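Local coordinates for protein arginine kinase (Anthopleura japonica, PDB 4RF7) that catalyses the reversible transfer of a phosphate group from ATP to L-arginine, giving N(omega)-phospho-L-arginine and ADP, at residues Val486-Lys491 with His624-Gly629; Arg509-Val514 with Lys614-Gln619. All blocks are in the same frame, centred on the assembly; numbering follows the deposited sequence.

Interaction 1: residues Val486-Lys491 with His624-Gly629; sequences VARNVK and HGYLSG. With ARG (arginine), chain I.
R488 and Y626 make the dense half of this contact: the guanidinium lies flat over one face of the phenol ring, with centres 3.6 Å apart and planes only 12° from parallel. The overlap is a cation-pi stack, CZ standing 27° off the ring normal, and it continues down the chain, where R488 CD makes a CH-pi contact with the same face, 3.9 Å from the Y626 ring centroid. A bend at chi2 (-68°) folds this side chain back beside its own strand, and R488 NH1 reaches A487 O at 3.0 Å from above the carbonyl plane. T636 O also receives a bond from NH1, while E696 forms a salt bridge with NH2, so the stacked cation is gripped at both terminal nitrogens. R488 lies on strand 479-488, a central strand of the eight-stranded antiparallel sheet of the phosphagen kinase catalytic domain; the tyrosine belongs to the short hairpin of 620-621 and 625-626, and H620 meets its ring edge-to-face. At the ring edge, in its plane, NH2 of the bound arginine donates to Y626 OH over 2.6 Å. Beyond R488 the packing gives way to a looser, watery seam, though it too is buried. Here N489 ND2 donates to L627 O at 2.8 Å, in the carbonyl plane and on a lone pair; D585 is a further partner of this amide nitrogen. One water accepts from N489 N and lies 3.0 Å from L627 O. A second water bridges N489 OD1 and G629 N, and OD1 also takes a bond from Q586. S628 meets the asparagine amide mainly through CA, 3.4 Å from N489 ND2, while its hydroxyl is engaged by D585 and C630.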
loop_
_atom_site.group_PDB
_atom_site.type_symbol
_atom_site.label_atom_id
_atom_site.label_comp_id
_atom_site.label_asym_id
_atom_site.label_seq_id
_atom_site.Cartn_x
_atom_site.Cartn_y
_atom_site.Cartn_z
ATOM N N VAL A 486 4.449 -20.101 -17.410
ATOM C CA VAL A 486 3.654 -19.282 -18.321
ATOM C C VAL A 486 3.221 -18.003 -17.616
ATOM O O VAL A 486 2.817 -18.026 -16.450
ATOM C CB VAL A 486 2.419 -20.027 -18.891
ATOM C CG1 VAL A 486 2.832 -21.024 -19.961
ATOM C CG2 VAL A 486 1.639 -20.717 -17.780
ATOM N N ALA A 487 3.341 -16.881 -18.319
ATOM C CA ALA A 487 2.811 -15.618 -17.826
ATOM C C ALA A 487 1.407 -15.445 -18.398
ATOM O O ALA A 487 1.164 -15.738 -19.572
ATOM C CB ALA A 487 3.705 -14.463 -18.234
ATOM N N ARG A 488 0.479 -14.991 -17.563
ATOM C CA ARG A 488 -0.899 -14.783 -17.988
ATOM C C ARG A 488 -1.467 -13.544 -17.320
ATOM O O ARG A 488 -1.033 -13.159 -16.228
ATOM C CB ARG A 488 -1.765 -15.996 -17.628
ATOM C CG ARG A 488 -1.467 -17.276 -18.400
ATOM C CD ARG A 488 -1.844 -17.150 -19.867
ATOM N NE ARG A 488 -1.728 -18.423 -20.575
ATOM C CZ ARG A 488 -0.640 -18.821 -21.224
ATOM N NH1 ARG A 488 0.433 -18.040 -21.267
ATOM N NH2 ARG A 488 -0.626 -19.995 -21.839
ATOM N N ASN A 489 -2.443 -12.924 -17.970
ATOM C CA ASN A 489 -3.148 -11.810 -17.360
ATOM C C ASN A 489 -4.655 -12.036 -17.409
ATOM O O ASN A 489 -5.174 -12.554 -18.398
ATOM C CB ASN A 489 -2.744 -10.494 -18.018
ATOM C CG ASN A 489 -1.327 -10.087 -17.666
ATOM O OD1 ASN A 489 -1.082 -9.504 -16.607
ATOM N ND2 ASN A 489 -0.380 -10.404 -18.547
ATOM N N VAL A 490 -5.349 -11.671 -16.332
ATOM C CA VAL A 490 -6.778 -11.964 -16.207
ATOM C C VAL A 490 -7.628 -11.092 -17.130
ATOM O O VAL A 490 -7.454 -9.873 -17.187
ATOM C CB VAL A 490 -7.255 -11.823 -14.755
ATOM C CG1 VAL A 490 -8.737 -12.170 -14.638
ATOM C CG2 VAL A 490 -6.433 -12.720 -13.846
ATOM N N LYS A 491 -8.548 -11.726 -17.855
ATOM C CA LYS A 491 -9.416 -11.009 -18.787
ATOM C C LYS A 491 -10.350 -10.045 -18.049
ATOM O O LYS A 491 -10.797 -10.333 -16.937
ATOM C CB LYS A 491 -10.239 -11.999 -19.618
ATOM C CG LYS A 491 -10.978 -11.347 -20.779
ATOM C CD LYS A 491 -11.807 -12.343 -21.578
ATOM C CE LYS A 491 -12.512 -11.621 -22.711
ATOM N NZ LYS A 491 -13.554 -12.450 -23.364
ATOM N N HIS A 624 -1.401 -11.458 -31.061
ATOM C CA HIS A 624 -0.385 -11.378 -30.009
ATOM C C HIS A 624 -0.383 -12.586 -29.077
ATOM O O HIS A 624 0.506 -12.721 -28.233
ATOM C CB HIS A 624 -0.574 -10.111 -29.166
ATOM C CG HIS A 624 -0.590 -8.842 -29.959
ATOM N ND1 HIS A 624 -1.754 -8.280 -30.432
ATOM C CD2 HIS A 624 0.416 -8.017 -30.339
ATOM C CE1 HIS A 624 -1.461 -7.160 -31.083
ATOM N NE2 HIS A 624 -0.161 -6.982 -31.037
ATOM N N GLY A 625 -1.375 -13.461 -29.225
ATOM C CA GLY A 625 -1.525 -14.572 -28.304
ATOM C C GLY A 625 -1.913 -14.016 -26.945
ATOM O O GLY A 625 -2.718 -13.086 -26.868
ATOM N N TYR A 626 -1.341 -14.564 -25.877
ATOM C CA TYR A 626 -1.632 -14.054 -24.540
ATOM C C TYR A 626 -0.954 -12.703 -24.301
ATOM O O TYR A 626 0.250 -12.542 -24.530
ATOM C CB TYR A 626 -1.258 -15.084 -23.471
ATOM C CG TYR A 626 -2.146 -16.305 -23.535
ATOM C CD1 TYR A 626 -3.470 -16.236 -23.132
ATOM C CD2 TYR A 626 -1.673 -17.515 -24.028
ATOM C CE1 TYR A 626 -4.299 -17.336 -23.200
ATOM C CE2 TYR A 626 -2.499 -18.628 -24.102
ATOM C CZ TYR A 626 -3.814 -18.525 -23.685
ATOM O OH TYR A 626 -4.657 -19.611 -23.745
ATOM N N LEU A 627 -1.744 -11.736 -23.846
ATOM C CA LEU A 627 -1.262 -10.375 -23.648
ATOM C C LEU A 627 -0.504 -10.214 -22.332
ATOM O O LEU A 627 -0.876 -10.794 -21.306
ATOM C CB LEU A 627 -2.425 -9.384 -23.714
ATOM C CG LEU A 627 -3.188 -9.393 -25.036
ATOM C CD1 LEU A 627 -4.253 -8.308 -25.080
ATOM C CD2 LEU A 627 -2.216 -9.221 -26.177
ATOM N N SER A 628 0.566 -9.427 -22.379
ATOM C CA SER A 628 1.340 -9.080 -21.191
ATOM C C SER A 628 1.711 -7.611 -21.272
ATOM O O SER A 628 1.770 -7.043 -22.368
ATOM C CB SER A 628 2.609 -9.927 -21.106
ATOM O OG SER A 628 3.511 -9.392 -20.153
ATOM N N GLY A 629 1.968 -6.996 -20.119
ATOM C CA GLY A 629 2.438 -5.623 -20.081
ATOM C C GLY A 629 3.797 -5.530 -20.743
ATOM O O GLY A 629 4.178 -4.479 -21.266
HETATM N N ARG I . -11.548 -17.804 -24.516
HETATM C CA ARG I . -12.156 -16.915 -23.535
HETATM C C ARG I . -12.240 -15.479 -24.042
HETATM O O ARG I . -13.053 -14.685 -23.573
HETATM C CB ARG I . -11.377 -16.941 -22.224
HETATM C CG ARG I . -10.121 -16.101 -22.260
HETATM C CD ARG I . -8.873 -16.946 -22.378
HETATM N NE ARG I . -8.755 -17.613 -23.669
HETATM C CZ ARG I . -7.897 -18.595 -23.920
HETATM N NH1 ARG I . -7.852 -19.149 -25.122
HETATM N NH2 ARG I . -7.087 -19.025 -22.966
HETATM O OXT ARG I . -11.492 -15.072 -24.929
HETATM O O HOH W 1 -2.736 -13.073 -20.796
HETATM O O HOH W 2 0.620 -7.485 -17.373
#

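Interaction 2: residues Arg509-Val514 with Lys614-Gln619; sequences RKVVGV and KQLGFQ. With ARG (arginine), chain I.
V514 and L616 carry an apolar helix-to-helix contact on one side of the phosphagen kinase catalytic domain, where helix 501-516 meets the C-terminal turn of helix 598-616. The two side chains lie alongside each other, running opposite ways, with V514 CG2 resting 3.7 Å from L616 CG and touching both leucine methyls. CD1 of L616 also reaches V511 CG2 at 3.9 Å, the two side chains roughly perpendicular, and CD2 of L616 meets K510 CB at 4.0 Å. The leucine thus wedges among K510, V511 and V514, two neighbours and a residue one turn on. V511 also packs on I581 and L587 of the sheet.

Of the polar residues, K510 touches the leucine through its CB and runs extended to Y493, whereas Q615 brings its amide against both methyls of V514 while NE2 bonds to E611. Past L616 the backbone turns out of the helix at G617, whose positive phi (88°) starts the loop that passes the bound arginine; there G617 CA lies 3.7 Å from CG of the ligand. The nearest approach of Q615 to helix 501-516 is Q615 OE1 to V514 CG2, 3.3 Å.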
loop_
_atom_site.group_PDB
_atom_site.type_symbol
_atom_site.label_atom_id
_atom_site.label_comp_id
_atom_site.label_asym_id
_atom_site.label_seq_id
_atom_site.Cartn_x
_atom_site.Cartn_y
_atom_site.Cartn_z
ATOM N N ARG A 509 -8.176 -11.321 -5.270
ATOM C CA ARG A 509 -9.329 -12.000 -4.682
ATOM C C ARG A 509 -9.837 -13.127 -5.582
ATOM O O ARG A 509 -10.029 -14.258 -5.126
ATOM C CB ARG A 509 -10.448 -10.991 -4.399
ATOM C CG ARG A 509 -11.691 -11.580 -3.739
ATOM C CD ARG A 509 -12.746 -10.504 -3.518
ATOM N NE ARG A 509 -12.945 -9.697 -4.720
ATOM C CZ ARG A 509 -13.757 -10.030 -5.718
ATOM N NH1 ARG A 509 -14.454 -11.156 -5.661
ATOM N NH2 ARG A 509 -13.873 -9.237 -6.775
ATOM N N LYS A 510 -10.035 -12.818 -6.863
ATOM C CA LYS A 510 -10.525 -13.802 -7.823
ATOM C C LYS A 510 -9.555 -14.965 -7.997
ATOM O O LYS A 510 -9.963 -16.129 -7.968
ATOM C CB LYS A 510 -10.801 -13.141 -9.178
ATOM C CG LYS A 510 -12.009 -12.208 -9.188
ATOM C CD LYS A 510 -12.314 -11.720 -10.599
ATOM C CE LYS A 510 -13.622 -10.945 -10.644
ATOM N NZ LYS A 510 -13.935 -10.465 -12.021
ATOM N N VAL A 511 -8.276 -14.647 -8.190
ATOM C CA VAL A 511 -7.259 -15.680 -8.385
ATOM C C VAL A 511 -7.128 -16.601 -7.167
ATOM O O VAL A 511 -7.174 -17.825 -7.307
ATOM C CB VAL A 511 -5.886 -15.086 -8.757
ATOM C CG1 VAL A 511 -4.816 -16.162 -8.720
ATOM C CG2 VAL A 511 -5.942 -14.446 -10.141
ATOM N N VAL A 512 -6.977 -16.015 -5.979
ATOM C CA VAL A 512 -6.889 -16.807 -4.749
ATOM C C VAL A 512 -8.127 -17.686 -4.583
ATOM O O VAL A 512 -8.023 -18.836 -4.155
ATOM C CB VAL A 512 -6.683 -15.926 -3.499
ATOM C CG1 VAL A 512 -6.802 -16.757 -2.221
ATOM C CG2 VAL A 512 -5.327 -15.249 -3.554
ATOM N N GLY A 513 -9.289 -17.148 -4.947
ATOM C CA GLY A 513 -10.527 -17.909 -4.906
ATOM C C GLY A 513 -10.453 -19.167 -5.754
ATOM O O GLY A 513 -10.884 -20.240 -5.327
ATOM N N VAL A 514 -9.899 -19.035 -6.958
ATOM C CA VAL A 514 -9.725 -20.177 -7.848
ATOM C C VAL A 514 -8.673 -21.150 -7.312
ATOM O O VAL A 514 -8.908 -22.357 -7.261
ATOM C CB VAL A 514 -9.349 -19.727 -9.274
ATOM C CG1 VAL A 514 -9.063 -20.928 -10.157
ATOM C CG2 VAL A 514 -10.461 -18.888 -9.878
ATOM N N LYS A 614 -10.770 -21.413 -17.429
ATOM C CA LYS A 614 -12.209 -21.670 -17.394
ATOM C C LYS A 614 -12.949 -20.767 -16.407
ATOM O O LYS A 614 -14.041 -20.278 -16.702
ATOM C CB LYS A 614 -12.468 -23.138 -17.044
ATOM C CG LYS A 614 -13.934 -23.488 -16.833
ATOM C CD LYS A 614 -14.088 -24.940 -16.391
ATOM C CE LYS A 614 -15.553 -25.336 -16.245
ATOM N NZ LYS A 614 -15.708 -26.748 -15.785
ATOM N N GLN A 615 -12.349 -20.542 -15.242
ATOM C CA GLN A 615 -13.008 -19.772 -14.188
ATOM C C GLN A 615 -12.904 -18.256 -14.375
ATOM O O GLN A 615 -13.833 -17.523 -14.036
ATOM C CB GLN A 615 -12.471 -20.168 -12.806
ATOM C CG GLN A 615 -12.888 -21.562 -12.332
ATOM C CD GLN A 615 -12.734 -21.741 -10.829
ATOM O OE1 GLN A 615 -13.106 -20.865 -10.047
ATOM N NE2 GLN A 615 -12.184 -22.880 -10.420
ATOM N N LEU A 616 -11.780 -17.791 -14.915
ATOM C CA LEU A 616 -11.498 -16.357 -14.955
ATOM C C LEU A 616 -11.387 -15.778 -16.370
ATOM O O LEU A 616 -11.874 -14.676 -16.639
ATOM C CB LEU A 616 -10.220 -16.050 -14.170
ATOM C CG LEU A 616 -10.197 -16.507 -12.711
ATOM C CD1 LEU A 616 -8.913 -16.080 -12.018
ATOM C CD2 LEU A 616 -11.399 -15.967 -11.970
ATOM N N GLY A 617 -10.742 -16.514 -17.268
ATOM C CA GLY A 617 -10.458 -15.998 -18.597
ATOM C C GLY A 617 -9.138 -15.246 -18.610
ATOM O O GLY A 617 -8.743 -14.657 -17.598
ATOM N N PHE A 618 -8.460 -15.268 -19.756
ATOM C CA PHE A 618 -7.174 -14.601 -19.929
ATOM C C PHE A 618 -7.250 -13.534 -21.019
ATOM O O PHE A 618 -8.065 -13.639 -21.944
ATOM C CB PHE A 618 -6.100 -15.619 -20.327
ATOM C CG PHE A 618 -5.788 -16.633 -19.263
ATOM C CD1 PHE A 618 -5.776 -16.283 -17.920
ATOM C CD2 PHE A 618 -5.496 -17.945 -19.613
ATOM C CE1 PHE A 618 -5.482 -17.227 -16.943
ATOM C CE2 PHE A 618 -5.200 -18.892 -18.644
ATOM C CZ PHE A 618 -5.196 -18.532 -17.307
ATOM N N GLN A 619 -6.395 -12.517 -20.922
ATOM C CA GLN A 619 -6.281 -11.522 -21.986
ATOM C C GLN A 619 -5.524 -12.134 -23.160
ATOM O O GLN A 619 -4.450 -12.717 -22.977
ATOM C CB GLN A 619 -5.580 -10.261 -21.477
ATOM C CG GLN A 619 -6.265 -9.647 -20.258
ATOM C CD GLN A 619 -5.664 -8.319 -19.842
ATOM O OE1 GLN A 619 -5.203 -7.540 -20.679
ATOM N NE2 GLN A 619 -5.667 -8.052 -18.539
HETATM N N ARG I . -11.548 -17.804 -24.516
HETATM C CA ARG I . -12.156 -16.915 -23.535
HETATM C C ARG I . -12.240 -15.479 -24.042
HETATM O O ARG I . -13.053 -14.685 -23.573
HETATM C CB ARG I . -11.377 -16.941 -22.224
HETATM C CG ARG I . -10.121 -16.101 -22.260
HETATM C CD ARG I . -8.873 -16.946 -22.378
HETATM N NE ARG I . -8.755 -17.613 -23.669
HETATM C CZ ARG I . -7.897 -18.595 -23.920
HETATM N NH1 ARG I . -7.852 -19.149 -25.122
HETATM N NH2 ARG I . -7.087 -19.025 -22.966
HETATM O OXT ARG I . -11.492 -15.072 -24.929
#

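In the fold
Interaction 2 is nested in the chain loop closed by interaction 1, and their centres lie about 13 Å apart in the catalytic domain of the second repeat. Residues 614-619 join them. N489 O is 2.8 Å from Q619 N, a probable hydrogen bond. Another probable one links Q619 NE2 to V490 O at 2.9 Å. Y626 CD1 packs 3.7 Å from Q619 O. The loop after L616 thus runs beside the end of strand 479-488. Both contacts touch the same bound arginine, which bonds through NH2 to Y626 OH, lays its CG near G617 and F618, and is also held by D613. Segment 624-629 leads into C630, the probable counterpart of C278 in the first repeat.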